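PDB 1RP3: anti sigma factor FlgM from Aquifex aeolicus, which binds the flagellar sigma factor sigma-28 as an anti-sigma factor and probably holds it in an inactive conformation. Local coordinates for residues 4-9 against 43-48. Sequence-based numbering, arbitrary orientation.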
loop_
_atom_site.group_PDB
_atom_site.type_symbol
_atom_site.label_atom_id
_atom_site.label_comp_id
_atom_site.label_asym_id
_atom_site.label_seq_id
_atom_site.Cartn_x
_atom_site.Cartn_y
_atom_site.Cartn_z
ATOM N N ARG B 4 23.227 0.984 -11.127
ATOM C CA ARG B 4 24.064 1.816 -10.257
ATOM C C ARG B 4 24.602 3.018 -11.030
ATOM O O ARG B 4 24.364 4.173 -10.664
ATOM C CB ARG B 4 25.226 1.008 -9.676
ATOM N N ILE B 5 25.333 2.736 -12.105
ATOM C CA ILE B 5 25.916 3.780 -12.942
ATOM C C ILE B 5 24.813 4.560 -13.650
ATOM O O ILE B 5 24.845 5.792 -13.708
ATOM C CB ILE B 5 26.895 3.179 -13.992
ATOM C CG1 ILE B 5 28.042 2.453 -13.274
ATOM C CG2 ILE B 5 27.444 4.278 -14.914
ATOM C CD1 ILE B 5 29.060 1.824 -14.200
ATOM N N GLU B 6 23.835 3.832 -14.181
ATOM C CA GLU B 6 22.720 4.450 -14.884
ATOM C C GLU B 6 21.834 5.255 -13.931
ATOM O O GLU B 6 21.437 6.383 -14.244
ATOM C CB GLU B 6 21.910 3.382 -15.633
ATOM C CG GLU B 6 20.680 3.879 -16.401
ATOM C CD GLU B 6 21.000 4.881 -17.505
ATOM O OE1 GLU B 6 22.192 5.177 -17.740
ATOM O OE2 GLU B 6 20.046 5.383 -18.142
ATOM N N LEU B 7 21.548 4.690 -12.761
ATOM C CA LEU B 7 20.716 5.376 -11.778
ATOM C C LEU B 7 21.344 6.705 -11.376
ATOM O O LEU B 7 20.666 7.733 -11.353
ATOM C CB LEU B 7 20.487 4.498 -10.541
ATOM C CG LEU B 7 19.555 3.297 -10.731
ATOM C CD1 LEU B 7 19.432 2.485 -9.451
ATOM C CD2 LEU B 7 18.198 3.799 -11.176
ATOM N N SER B 8 22.649 6.681 -11.105
ATOM C CA SER B 8 23.392 7.877 -10.711
ATOM C C SER B 8 23.337 8.931 -11.804
ATOM O O SER B 8 23.258 10.122 -11.531
ATOM C CB SER B 8 24.849 7.515 -10.403
ATOM O OG SER B 8 25.599 8.664 -10.057
ATOM N N ARG B 9 23.346 8.481 -13.051
ATOM C CA ARG B 9 23.304 9.392 -14.180
ATOM C C ARG B 9 21.916 9.999 -14.297
ATOM O O ARG B 9 21.772 11.206 -14.499
ATOM C CB ARG B 9 23.672 8.660 -15.477
ATOM C CG ARG B 9 23.976 9.599 -16.650
ATOM C CD ARG B 9 23.722 8.936 -18.006
ATOM N NE ARG B 9 22.560 9.516 -18.685
ATOM C CZ ARG B 9 21.524 8.815 -19.137
ATOM N NH1 ARG B 9 21.495 7.496 -18.989
ATOM N NH2 ARG B 9 20.507 9.438 -19.727
ATOM N N ALA B 43 12.399 4.274 -12.914
ATOM C CA ALA B 43 11.479 3.194 -12.559
ATOM C C ALA B 43 11.773 1.920 -13.358
ATOM O O ALA B 43 11.716 0.807 -12.816
ATOM C CB ALA B 43 10.037 3.626 -12.788
ATOM N N GLN B 44 12.088 2.095 -14.643
ATOM C CA GLN B 44 12.398 0.973 -15.526
ATOM C C GLN B 44 13.634 0.231 -15.033
ATOM O O GLN B 44 13.664 -0.999 -15.052
ATOM C CB GLN B 44 12.607 1.457 -16.960
ATOM C CG GLN B 44 11.352 1.990 -17.618
ATOM C CD GLN B 44 11.631 2.652 -18.965
ATOM O OE1 GLN B 44 12.386 2.126 -19.787
ATOM N NE2 GLN B 44 11.007 3.807 -19.200
ATOM N N GLU B 45 14.626 0.971 -14.535
ATOM C CA GLU B 45 15.852 0.356 -14.020
ATOM C C GLU B 45 15.619 -0.430 -12.737
ATOM O O GLU B 45 16.207 -1.495 -12.531
ATOM C CB GLU B 45 16.936 1.409 -13.766
ATOM C CG GLU B 45 17.508 2.035 -15.025
ATOM C CD GLU B 45 18.164 1.018 -15.955
ATOM O OE1 GLU B 45 19.002 0.208 -15.481
ATOM O OE2 GLU B 45 17.830 1.037 -17.165
ATOM N N LEU B 46 14.750 0.094 -11.882
ATOM C CA LEU B 46 14.459 -0.548 -10.613
ATOM C C LEU B 46 13.609 -1.804 -10.729
ATOM O O LEU B 46 13.639 -2.658 -9.848
ATOM C CB LEU B 46 13.781 0.446 -9.675
ATOM C CG LEU B 46 14.637 1.650 -9.281
ATOM C CD1 LEU B 46 13.843 2.582 -8.386
ATOM C CD2 LEU B 46 15.911 1.180 -8.589
ATOM N N SER B 47 12.841 -1.909 -11.805
ATOM C CA SER B 47 11.976 -3.063 -11.994
ATOM C C SER B 47 12.300 -3.834 -13.262
ATOM O O SER B 47 11.429 -4.480 -13.848
ATOM C CB SER B 47 10.505 -2.631 -11.972
ATOM O OG SER B 47 10.249 -1.582 -12.885
ATOM N N LYS B 48 13.572 -3.804 -13.649
ATOM C CA LYS B 48 14.032 -4.486 -14.852
ATOM C C LYS B 48 13.942 -6.008 -14.726
ATOM O O LYS B 48 13.271 -6.666 -15.528
ATOM C CB LYS B 48 15.469 -4.060 -15.185
#
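The carboxylate of Glu6, whose own CG packs against Glu45, takes a salt bridge from Arg9, one turn later in the same helix. NH1 of Arg9 stands 2.7 Å from OE2 of Glu6 and just as close to OE1, but both hydrogen bonds are bent and weak. Glu6 reaches Glu45 with its methylene: with CG anti to the backbone N (chi1 179°), its CG lies 3.8 Å from CD of Glu45, and the two chains are roughly perpendicular where they meet. Their carboxylate planes are turned 71° apart, and Glu6 OE2 stays 5.0 Å from OE2 of Glu45; the charge of Arg9 probably eases this like-charge proximity. Deeper in, Leu7 and Glu45 run alongside each other, their side chains pointing opposite ways, with CD2 of Leu7 3.7 Å from CB of Glu45, while the other methyl of Leu7, CD1, meets CD2 of Leu46 at 3.9 Å. An alanine in place of Glu45 would keep the CB beside Leu7 but would probably leave CG of Glu6 without the side chain it packs on and open a gap there. Leu7 also packs on Leu19 of the sigma-28 chain, and Leu46 on its Lys26. No hydrogen bond spans the contact; side chains alone join the start of helix 5-14 to the end of helix 31-46 in an antiparallel helix pair that lies against the sigma factor.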